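Local coordinates for protein putative poly(3-hydroxybutyrate) depolymerase LpqC (Bordetella parapertussis 12822, PDB 3D0K) that probably hydrolyses ester bonds as a serine hydrolase of the alpha/beta hydrolase fold, its presumed substrate being poly(3-hydroxybutyrate), at residues Pro96-Ser100 with Tyr101-Arg105; Leu64-Gly67 with Ala68-Asp72; His243-Glu246 with Ala247-Ala251; Gln278-Ala281 with Ser282-Asp286. All blocks are in the same frame, centred on the assembly; numbering follows the deposited sequence. Where two conformers were deposited one is given.

Interaction 1 of 4, residues Pro96-Ser100 with Tyr101-Arg105. With SO4 (sulfate ion), chain I.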
loop_
_atom_site.group_PDB
_atom_site.type_symbol
_atom_site.label_atom_id
_atom_site.label_comp_id
_atom_site.label_asym_id
_atom_site.label_seq_id
_atom_site.Cartn_x
_atom_site.Cartn_y
_atom_site.Cartn_z
ATOM N N PRO A 96 -8.798 -14.391 -4.798
ATOM C CA PRO A 96 -7.710 -15.306 -5.171
ATOM C C PRO A 96 -6.679 -14.728 -6.168
ATOM O O PRO A 96 -7.028 -13.994 -7.094
ATOM C CB PRO A 96 -8.468 -16.513 -5.781
ATOM C CG PRO A 96 -9.706 -15.886 -6.334
ATOM C CD PRO A 96 -10.091 -14.790 -5.405
ATOM N N GLY A 97 -5.408 -15.079 -5.955
ATOM C CA GLY A 97 -4.340 -14.788 -6.914
ATOM C C GLY A 97 -3.885 -13.335 -6.913
ATOM O O GLY A 97 -4.540 -12.438 -6.359
ATOM N N VAL A 98 -2.756 -13.099 -7.571
ATOM C CA VAL A 98 -2.300 -11.740 -7.829
ATOM C C VAL A 98 -3.362 -10.935 -8.629
ATOM O O VAL A 98 -3.383 -9.718 -8.538
ATOM C CB VAL A 98 -0.917 -11.719 -8.547
ATOM C CG1 VAL A 98 0.152 -12.445 -7.681
ATOM C CG2 VAL A 98 -1.001 -12.291 -9.966
ATOM N N GLU A 99 -4.232 -11.613 -9.397
ATOM C CA GLU A 99 -5.244 -10.905 -10.191
ATOM C C GLU A 99 -6.192 -10.078 -9.319
ATOM O O GLU A 99 -6.588 -8.962 -9.709
ATOM C CB GLU A 99 -6.025 -11.873 -11.126
ATOM C CG GLU A 99 -5.120 -12.471 -12.246
ATOM C CD GLU A 99 -4.308 -13.714 -11.791
ATOM O OE1 GLU A 99 -3.699 -14.324 -12.695
ATOM O OE2 GLU A 99 -4.310 -14.123 -10.584
ATOM N N SER A 100 -6.546 -10.600 -8.131
ATOM C CA SER A 100 -7.571 -9.961 -7.314
ATOM C C SER A 100 -6.985 -8.989 -6.322
ATOM O O SER A 100 -7.680 -8.049 -5.891
ATOM C CB SER A 100 -8.381 -11.000 -6.506
ATOM O OG SER A 100 -8.886 -12.037 -7.348
ATOM N N TYR A 101 -5.768 -9.261 -5.870
ATOM C CA TYR A 101 -5.189 -8.428 -4.841
ATOM C C TYR A 101 -4.116 -7.486 -5.444
ATOM O O TYR A 101 -4.402 -6.320 -5.667
ATOM C CB TYR A 101 -4.608 -9.279 -3.675
ATOM C CG TYR A 101 -3.934 -8.407 -2.600
ATOM C CD1 TYR A 101 -4.643 -7.362 -1.991
ATOM C CD2 TYR A 101 -2.617 -8.671 -2.168
ATOM C CE1 TYR A 101 -4.053 -6.589 -0.993
ATOM C CE2 TYR A 101 -1.991 -7.867 -1.151
ATOM C CZ TYR A 101 -2.746 -6.830 -0.581
ATOM O OH TYR A 101 -2.148 -6.044 0.396
ATOM N N ASN A 102 -2.896 -8.004 -5.666
ATOM C CA ASN A 102 -1.827 -7.239 -6.332
ATOM C C ASN A 102 -2.300 -6.354 -7.519
ATOM O O ASN A 102 -1.857 -5.200 -7.651
ATOM C CB ASN A 102 -0.711 -8.134 -6.913
ATOM C CG ASN A 102 -0.161 -9.177 -5.976
ATOM O OD1 ASN A 102 1.071 -9.490 -6.051
ATOM N ND2 ASN A 102 -1.018 -9.792 -5.165
ATOM N N ASN A 103 -3.079 -6.942 -8.437
ATOM C CA ASN A 103 -3.492 -6.307 -9.697
ATOM C C ASN A 103 -4.875 -5.631 -9.632
ATOM O O ASN A 103 -5.383 -5.110 -10.659
ATOM C CB ASN A 103 -3.508 -7.311 -10.882
ATOM C CG ASN A 103 -2.165 -8.051 -11.095
ATOM O OD1 ASN A 103 -2.076 -8.978 -11.943
ATOM N ND2 ASN A 103 -1.146 -7.685 -10.338
ATOM N N GLY A 104 -5.486 -5.634 -8.447
ATOM C CA GLY A 104 -6.672 -4.766 -8.225
ATOM C C GLY A 104 -7.979 -5.211 -8.923
ATOM O O GLY A 104 -8.917 -4.422 -9.030
ATOM N N ARG A 105 -8.049 -6.453 -9.382
ATOM C CA ARG A 105 -9.225 -6.914 -10.182
ATOM C C ARG A 105 -9.536 -5.912 -11.334
ATOM O O ARG A 105 -10.692 -5.488 -11.504
ATOM C CB ARG A 105 -10.481 -7.068 -9.277
ATOM C CG ARG A 105 -10.687 -8.419 -8.704
ATOM C CD ARG A 105 -12.035 -8.626 -7.999
ATOM N NE ARG A 105 -13.056 -8.950 -8.954
ATOM C CZ ARG A 105 -14.133 -8.212 -9.208
ATOM N NH1 ARG A 105 -14.981 -8.602 -10.148
ATOM N NH2 ARG A 105 -14.370 -7.099 -8.534
HETATM S S SO4 I . -0.879 -16.400 -7.772
HETATM O O1 SO4 I . 0.506 -16.285 -8.252
HETATM O O2 SO4 I . -1.732 -15.466 -8.511
HETATM O O3 SO4 I . -1.292 -17.798 -7.965
HETATM O O4 SO4 I . -0.904 -16.098 -6.335
#

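Interaction 2 of 4, residues Leu64-Gly67 with Ala68-Asp72. With FMT (formic acid), chain K; SO4 (sulfate ion), chain G.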
loop_
_atom_site.group_PDB
_atom_site.type_symbol
_atom_site.label_atom_id
_atom_site.label_comp_id
_atom_site.label_asym_id
_atom_site.label_seq_id
_atom_site.Cartn_x
_atom_site.Cartn_y
_atom_site.Cartn_z
ATOM N N LEU A 64 1.056 -13.540 1.646
ATOM C CA LEU A 64 0.440 -14.464 2.621
ATOM C C LEU A 64 -0.969 -14.042 3.053
ATOM O O LEU A 64 -1.694 -14.846 3.642
ATOM C CB LEU A 64 1.336 -14.603 3.853
ATOM C CG LEU A 64 2.789 -15.024 3.549
ATOM C CD1 LEU A 64 3.615 -14.996 4.850
ATOM C CD2 LEU A 64 2.818 -16.375 2.906
ATOM N N ARG A 65 -1.359 -12.805 2.728
ATOM C CA ARG A 65 -2.671 -12.257 3.095
ATOM C C ARG A 65 -2.847 -12.211 4.627
ATOM O O ARG A 65 -3.956 -12.335 5.143
ATOM C CB ARG A 65 -3.849 -13.026 2.420
ATOM C CG ARG A 65 -3.714 -13.281 0.895
ATOM C CD ARG A 65 -3.363 -12.059 0.007
ATOM N NE ARG A 65 -3.416 -12.438 -1.437
ATOM C CZ ARG A 65 -4.541 -12.627 -2.141
ATOM N NH1 ARG A 65 -4.446 -12.940 -3.434
ATOM N NH2 ARG A 65 -5.754 -12.490 -1.565
ATOM N N ASN A 66 -1.736 -12.031 5.331
ATOM C CA ASN A 66 -1.717 -12.046 6.797
ATOM C C ASN A 66 -1.917 -10.637 7.362
ATOM O O ASN A 66 -1.031 -10.068 8.015
ATOM C CB ASN A 66 -0.422 -12.736 7.297
ATOM C CG ASN A 66 0.885 -12.084 6.747
ATOM O OD1 ASN A 66 0.931 -11.507 5.643
ATOM N ND2 ASN A 66 1.938 -12.153 7.554
ATOM N N GLY A 67 -3.087 -10.047 7.097
ATOM C CA GLY A 67 -3.358 -8.719 7.611
ATOM C C GLY A 67 -3.264 -8.598 9.125
ATOM O O GLY A 67 -2.867 -7.552 9.640
ATOM N N ALA A 68 -3.678 -9.644 9.846
ATOM C CA ALA A 68 -3.636 -9.600 11.323
ATOM C C ALA A 68 -2.198 -9.477 11.797
ATOM O O ALA A 68 -1.881 -8.700 12.709
ATOM C CB ALA A 68 -4.356 -10.831 11.943
ATOM N N ASP A 69 -1.308 -10.228 11.140
ATOM C CA ASP A 69 0.116 -10.114 11.406
ATOM C C ASP A 69 0.643 -8.715 11.130
ATOM O O ASP A 69 1.342 -8.138 11.967
ATOM C CB ASP A 69 0.895 -11.074 10.510
ATOM C CG ASP A 69 0.876 -12.519 11.005
ATOM O OD1 ASP A 69 0.400 -12.802 12.142
ATOM O OD2 ASP A 69 1.357 -13.376 10.218
ATOM N N TYR A 70 0.321 -8.168 9.951
ATOM C CA TYR A 70 0.777 -6.801 9.623
ATOM C C TYR A 70 0.271 -5.737 10.606
ATOM O O TYR A 70 0.995 -4.813 11.004
ATOM C CB TYR A 70 0.399 -6.460 8.200
ATOM C CG TYR A 70 1.476 -6.904 7.276
ATOM C CD1 TYR A 70 2.534 -6.065 6.993
ATOM C CD2 TYR A 70 1.507 -8.208 6.768
ATOM C CE1 TYR A 70 3.577 -6.465 6.129
ATOM C CE2 TYR A 70 2.558 -8.650 5.936
ATOM C CZ TYR A 70 3.591 -7.750 5.617
ATOM O OH TYR A 70 4.633 -8.107 4.774
ATOM N N ARG A 71 -0.977 -5.900 11.026
ATOM C CA ARG A 71 -1.556 -4.999 12.027
ATOM C C ARG A 71 -0.718 -5.100 13.329
ATOM O O ARG A 71 -0.392 -4.095 13.951
ATOM C CB ARG A 71 -3.027 -5.379 12.245
ATOM C CG ARG A 71 -3.747 -4.640 13.418
ATOM C CD ARG A 71 -3.538 -5.272 14.835
ATOM N NE ARG A 71 -3.712 -6.729 14.867
ATOM C CZ ARG A 71 -4.869 -7.369 14.715
ATOM N NH1 ARG A 71 -4.866 -8.685 14.759
ATOM N NH2 ARG A 71 -6.032 -6.711 14.554
ATOM N N ASP A 72 -0.330 -6.315 13.694
ATOM C CA ASP A 72 0.491 -6.549 14.924
ATOM C C ASP A 72 1.857 -5.865 14.819
ATOM O O ASP A 72 2.388 -5.343 15.827
ATOM C CB ASP A 72 0.711 -8.044 15.160
ATOM C CG ASP A 72 -0.543 -8.770 15.710
ATOM O OD1 ASP A 72 -1.559 -8.135 16.018
ATOM O OD2 ASP A 72 -0.491 -10.010 15.816
HETATM C C FMT K . -3.804 -13.372 9.608
HETATM O O1 FMT K . -2.572 -13.137 9.877
HETATM O O2 FMT K . -4.665 -12.594 9.016
HETATM S S SO4 G . 5.660 -10.889 2.804
HETATM O O1 SO4 G . 6.856 -10.118 3.080
HETATM O O2 SO4 G . 5.671 -11.311 1.416
HETATM O O3 SO4 G . 5.601 -12.052 3.677
HETATM O O4 SO4 G . 4.497 -10.043 3.090
#

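Interaction 3 of 4, residues His243-Glu246 with Ala247-Ala251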
loop_
_atom_site.group_PDB
_atom_site.type_symbol
_atom_site.label_atom_id
_atom_site.label_comp_id
_atom_site.label_asym_id
_atom_site.label_seq_id
_atom_site.Cartn_x
_atom_site.Cartn_y
_atom_site.Cartn_z
ATOM N N HIS A 243 15.041 0.221 -10.690
ATOM C CA HIS A 243 14.552 0.248 -12.067
ATOM C C HIS A 243 13.278 1.114 -12.105
ATOM O O HIS A 243 13.155 1.961 -12.991
ATOM C CB HIS A 243 14.288 -1.179 -12.528
ATOM C CG HIS A 243 13.885 -1.313 -13.967
ATOM N ND1 HIS A 243 12.575 -1.187 -14.385
ATOM C CD2 HIS A 243 14.604 -1.596 -15.077
ATOM C CE1 HIS A 243 12.507 -1.375 -15.698
ATOM N NE2 HIS A 243 13.725 -1.623 -16.144
ATOM N N TYR A 244 12.349 0.889 -11.171
ATOM C CA TYR A 244 11.087 1.652 -11.131
ATOM C C TYR A 244 11.321 3.147 -10.939
ATOM O O TYR A 244 10.759 3.996 -11.665
ATOM C CB TYR A 244 10.184 1.106 -10.005
ATOM C CG TYR A 244 8.837 1.763 -9.878
ATOM C CD1 TYR A 244 7.877 1.721 -10.925
ATOM C CD2 TYR A 244 8.471 2.360 -8.651
ATOM C CE1 TYR A 244 6.591 2.326 -10.743
ATOM C CE2 TYR A 244 7.214 2.896 -8.477
ATOM C CZ TYR A 244 6.295 2.874 -9.530
ATOM O OH TYR A 244 5.037 3.417 -9.305
ATOM N N TYR A 245 12.143 3.447 -9.948
ATOM C CA TYR A 245 12.557 4.813 -9.676
ATOM C C TYR A 245 13.117 5.531 -10.914
ATOM O O TYR A 245 12.690 6.622 -11.252
ATOM C CB TYR A 245 13.528 4.864 -8.505
ATOM C CG TYR A 245 13.947 6.279 -8.173
ATOM C CD1 TYR A 245 13.074 7.151 -7.505
ATOM C CD2 TYR A 245 15.211 6.754 -8.531
ATOM C CE1 TYR A 245 13.486 8.451 -7.185
ATOM C CE2 TYR A 245 15.605 8.071 -8.228
ATOM C CZ TYR A 245 14.746 8.883 -7.553
ATOM O OH TYR A 245 15.142 10.167 -7.259
ATOM N N GLU A 246 14.050 4.902 -11.624
ATOM C CA GLU A 246 14.622 5.545 -12.817
ATOM C C GLU A 246 13.581 5.686 -13.942
ATOM O O GLU A 246 13.589 6.687 -14.685
ATOM C CB GLU A 246 15.888 4.802 -13.296
ATOM C CG GLU A 246 17.067 4.824 -12.284
ATOM C CD GLU A 246 17.916 3.546 -12.338
ATOM O OE1 GLU A 246 19.042 3.515 -11.783
ATOM O OE2 GLU A 246 17.428 2.547 -12.911
ATOM N N ALA A 247 12.668 4.710 -14.041
ATOM C CA ALA A 247 11.616 4.738 -15.060
ATOM C C ALA A 247 10.686 5.930 -14.830
ATOM O O ALA A 247 10.270 6.595 -15.784
ATOM C CB ALA A 247 10.781 3.403 -14.992
ATOM N N GLY A 248 10.384 6.202 -13.573
ATOM C CA GLY A 248 9.561 7.364 -13.208
ATOM C C GLY A 248 10.298 8.679 -13.507
ATOM O O GLY A 248 9.718 9.613 -14.091
ATOM N N GLN A 249 11.581 8.722 -13.158
ATOM C CA GLN A 249 12.450 9.878 -13.446
ATOM C C GLN A 249 12.415 10.191 -14.940
ATOM O O GLN A 249 12.201 11.349 -15.324
ATOM C CB GLN A 249 13.890 9.560 -13.036
ATOM C CG GLN A 249 14.586 10.673 -12.249
ATOM C CD GLN A 249 15.852 10.167 -11.495
ATOM O OE1 GLN A 249 16.400 9.105 -11.819
ATOM N NE2 GLN A 249 16.289 10.923 -10.494
ATOM N N ARG A 250 12.581 9.155 -15.766
ATOM C CA ARG A 250 12.592 9.348 -17.226
ATOM C C ARG A 250 11.222 9.721 -17.771
ATOM O O ARG A 250 11.155 10.599 -18.663
ATOM C CB ARG A 250 13.127 8.147 -17.968
ATOM C CG ARG A 250 14.654 8.012 -17.808
ATOM C CD ARG A 250 15.175 6.959 -18.761
ATOM N NE ARG A 250 14.489 5.692 -18.477
ATOM C CZ ARG A 250 14.945 4.751 -17.643
ATOM N NH1 ARG A 250 16.118 4.906 -17.038
ATOM N NH2 ARG A 250 14.239 3.644 -17.444
ATOM N N ALA A 251 10.160 9.077 -17.259
ATOM C CA ALA A 251 8.793 9.424 -17.692
ATOM C C ALA A 251 8.495 10.897 -17.426
ATOM O O ALA A 251 7.874 11.574 -18.262
ATOM C CB ALA A 251 7.710 8.523 -16.990
HETATM O O HOH W 1 14.265 1.969 -15.519
HETATM O O HOH W 2 17.583 11.072 -7.689
#

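Interaction 4 of 4, residues Gln278-Ala281 with Ser282-Asp286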
loop_
_atom_site.group_PDB
_atom_site.type_symbol
_atom_site.label_atom_id
_atom_site.label_comp_id
_atom_site.label_asym_id
_atom_site.label_seq_id
_atom_site.Cartn_x
_atom_site.Cartn_y
_atom_site.Cartn_z
ATOM N N GLN A 278 8.598 -1.192 10.820
ATOM C CA GLN A 278 9.166 -0.395 11.896
ATOM C C GLN A 278 10.095 0.713 11.370
ATOM O O GLN A 278 10.185 1.805 11.947
ATOM C CB GLN A 278 9.870 -1.318 12.899
ATOM C CG GLN A 278 8.935 -2.382 13.474
ATOM C CD GLN A 278 9.180 -2.659 14.936
ATOM O OE1 GLN A 278 10.241 -3.166 15.328
ATOM N NE2 GLN A 278 8.180 -2.336 15.774
ATOM N N VAL A 279 10.760 0.437 10.257
ATOM C CA VAL A 279 11.568 1.454 9.585
ATOM C C VAL A 279 10.690 2.556 9.036
ATOM O O VAL A 279 11.014 3.710 9.134
ATOM C CB VAL A 279 12.423 0.804 8.497
ATOM C CG1 VAL A 279 13.004 1.837 7.527
ATOM C CG2 VAL A 279 13.495 -0.099 9.165
ATOM N N CYS A 280 9.597 2.172 8.379
ATOM C CA CYS A 280 8.635 3.134 7.836
ATOM C C CYS A 280 8.024 4.056 8.902
ATOM O O CYS A 280 7.872 5.259 8.671
ATOM C CB CYS A 280 7.532 2.393 7.058
ATOM S SG CYS A 280 6.510 3.590 6.122
ATOM N N ALA A 281 7.677 3.463 10.048
ATOM C CA ALA A 281 7.145 4.173 11.207
ATOM C C ALA A 281 8.176 5.144 11.725
ATOM O O ALA A 281 7.823 6.256 12.110
ATOM C CB ALA A 281 6.768 3.207 12.276
ATOM N N SER A 282 9.443 4.707 11.759
ATOM C CA SER A 282 10.525 5.582 12.195
ATOM C C SER A 282 10.691 6.788 11.253
ATOM O O SER A 282 10.871 7.907 11.697
ATOM C CB SER A 282 11.863 4.799 12.277
ATOM O OG SER A 282 12.911 5.655 12.752
ATOM N N LEU A 283 10.638 6.550 9.948
ATOM C CA LEU A 283 10.842 7.601 8.992
ATOM C C LEU A 283 9.689 8.617 9.065
ATOM O O LEU A 283 9.924 9.828 9.038
ATOM C CB LEU A 283 10.957 7.007 7.577
ATOM C CG LEU A 283 12.277 6.343 7.263
ATOM C CD1 LEU A 283 12.060 5.443 6.011
ATOM C CD2 LEU A 283 13.433 7.415 7.117
ATOM N N TRP A 284 8.457 8.113 9.211
ATOM C CA TRP A 284 7.261 8.940 9.211
ATOM C C TRP A 284 7.049 9.650 10.531
ATOM O O TRP A 284 6.626 10.806 10.570
ATOM C CB TRP A 284 6.023 8.057 8.973
ATOM C CG TRP A 284 5.746 7.736 7.549
ATOM C CD1 TRP A 284 6.258 8.369 6.433
ATOM C CD2 TRP A 284 4.844 6.746 7.078
ATOM N NE1 TRP A 284 5.726 7.799 5.291
ATOM C CE2 TRP A 284 4.847 6.809 5.660
ATOM C CE3 TRP A 284 4.001 5.802 7.721
ATOM C CZ2 TRP A 284 4.008 5.995 4.869
ATOM C CZ3 TRP A 284 3.221 4.941 6.911
ATOM C CH2 TRP A 284 3.216 5.062 5.516
ATOM N N PHE A 285 7.266 8.949 11.621
ATOM C CA PHE A 285 6.874 9.521 12.902
ATOM C C PHE A 285 7.992 9.922 13.820
ATOM O O PHE A 285 7.784 10.761 14.674
ATOM C CB PHE A 285 5.865 8.632 13.599
ATOM C CG PHE A 285 4.658 8.378 12.758
ATOM C CD1 PHE A 285 3.782 9.424 12.424
ATOM C CD2 PHE A 285 4.441 7.125 12.217
ATOM C CE1 PHE A 285 2.690 9.204 11.602
ATOM C CE2 PHE A 285 3.329 6.881 11.378
ATOM C CZ PHE A 285 2.441 7.921 11.069
ATOM N N ASP A 286 9.174 9.333 13.647
ATOM C CA ASP A 286 10.387 9.857 14.316
ATOM C C ASP A 286 11.241 10.762 13.429
ATOM O O ASP A 286 12.222 11.353 13.902
ATOM C CB ASP A 286 11.264 8.717 14.818
ATOM C CG ASP A 286 10.635 7.965 15.954
ATOM O OD1 ASP A 286 9.664 8.487 16.526
ATOM O OD2 ASP A 286 11.146 6.879 16.314
#

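Interaction 1 of 4, residues Pro96-Ser100 with Tyr101-Arg105
V98 is turned about chi1 (-59°) so that CG1 stands beside its backbone N and CG2 lies between that N and the carbonyl carbon, while N103 holds CG opposite its carbonyl carbon (chi1 -55°). The two side chains run alongside each other in one direction, with V98 CG2 4.0 Å from N103 OD1. In the backbone, N103 N donates to V98 O at 2.8 Å, nearly along the C=O axis, and R105 N meets E99 O at 2.9 Å in the carbonyl plane. These bonds span five and six residues, because the weakly bonded helix 97-100 opens into a type I beta turn from Y101 to G104, in the loop leading to helix 122-133 of this alpha/beta hydrolase fold. G97 and G104 have positive phi, which glycine adopts easily, and at G97 a CB would run into E99 OE2. V98 N donates to O2 of a sulfate, probably from the crystallisation liquor, at 2.7 Å, as suits an anion at the first amides of a helix. S100 OG donates to P96 O (2.7 Å), and R105 CG packs on S100 CA (3.7 Å). The Y101 ring meets H61 and F153, and its OH is hydrogen-bonded with H61 O and Q60 OE1.

Interaction 2 of 4, residues Leu64-Gly67 with Ala68-Asp72
N66 ND2 donates to D69 OD2 at 3.0 Å in a nearly straight bond of 168°. The acceptor lies in the N66 amide plane and offers its anti lone pair, yet amide and carboxylate planes stand 87° apart. N66 reaches D69 because its CG sits between backbone N and carbonyl carbon (chi1 56°), which sets the amide beside the first helical turn. Backbone bonds from Y70 N to N66 O (3.0 Å) and from R71 N to G67 O (2.9 Å) close that turn. At its start, A68 N donates to O2 of a formic acid at 3.2 Å, and D69 N makes a weak bond to O1 of the same molecule. The other end of the N66 amide, OD1, comes to the edge of the Y70 ring, 3.3 Å from CE2, a polarised C-H edge that suits an oxygen. Y70 OH, beyond it, donates to sulfate O4 at 2.6 Å. On the helix itself R71 NE forms a salt bridge with D72 OD1 (2.8 Å). This is the N-terminus of helix 67-73, with N66 at the N-cap position though its side chain makes no capping bond, after a loop that in alpha/beta hydrolases commonly helps build the oxyanion hole.

Interaction 3 of 4, residues His243-Glu246 with Ala247-Ala251
Y245 and Q249 lie one turn apart on helix 237-255, a long amphipathic alpha-helix packed on the sheet of the alpha/beta hydrolase fold near its last strands. Four successive i to i+4 bonds join the two halves of the segment, among them G248 N to Y244 O at 2.9 Å. Y244 faces the protein, stacking with Y177 and W261 and touching I210 of strand 209-213, a buried place that suits a large aromatic ring. G248 is buried, and A247 is small enough to pack on P180, its CB 3.4 Å from Y244 O. Y245 has CG opposite its backbone N (chi1 -178°), which stands the ring out from the helix, its hydroxyl end leaning toward the Q249 amide. There the side chains meet at a slant, ring and amide planes 60° apart, with Q249 NE2 3.7 Å from Y245 CE2. Water 2 joins their polar ends: it lies 2.6 Å from Y245 OH, in the ring plane, and accepts a weak bond from Q249 NE2. On a different side of the helix R250 bends at chi3 and lays one face of its guanidinium over E246 O, 3.8 Å from the group's plane. Being long and cationic, it also reaches back along the helix: water 1 accepts from R250 NH2 at 2.6 Å, donates to H243 O at 2.8 Å, and sits over the centre of one face of the H243 imidazole.

Interaction 4 of 4, residues Gln278-Ala281 with Ser282-Asp286
C280 and W284 make the sulfur-aromatic contact of helix 273-286, which packs against strand 168-172 of the alpha/beta hydrolase sheet. SG stands 3.4 Å from the centroid of the W284 six-membered ring and 1° off its normal, squarely over the face. Chi1 of C280 (-170°) holds SG out from the helix, and W284, with CG anti to its carbonyl carbon (chi1 -83°), brings that ring back over the sulfur. Cysteine suits the site because a small polarisable sulfur fits under the indole face while also touching T170. Among apolar contacts, V279 and L283 run alongside each other in one direction, with V279 CG1 4.0 Å from L283 CD1, and V279 also packs on L295. W284 CB rests over one face of the F285 ring, toward its rim, and both rings meet Y143. The backbone bonds are the regular i to i+4 set, for example W284 N to C280 O at 3.0 Å and F285 N to A281 O at 2.8 Å. The helix widens to a pi-type turn at 282-286; the i to i+4 bond D286 N to S282 O is weak. S282 OG bonds R288 O and D286 forms a salt bridge to R80, tying this part of the chain to R288 and to helix 75-81. Dispersion and the polarisability of the sulfur probably contribute to holding the indole, together with W74, A168 and T170, a weakly directional attraction suited to a mostly apolar interface.

In the fold
All four contacts are local turns of one chain, and along the sequence they come in the order interaction 2, 1, 3, 4. Interaction 2 starts helix 67-73 after strand 56-60, and interaction 1 follows strand 84-89. These two touch, R65 NH1 lying 3.0 Å from G97 O, although their centres are about 17 Å apart. Interaction 3, on helix 237-255, and interaction 4, on helix 273-286, come before and after strand 262-266 in the chain, with centres about 25 Å apart. Interactions 1 and 4 lie on opposite sides of the chain's centre, as do 2 and 3. The contacts surround a central sheet whose connecting loops probably carry a Ser-His-Asp triad; interactions 1 and 2 bring N102 and Y70 near it.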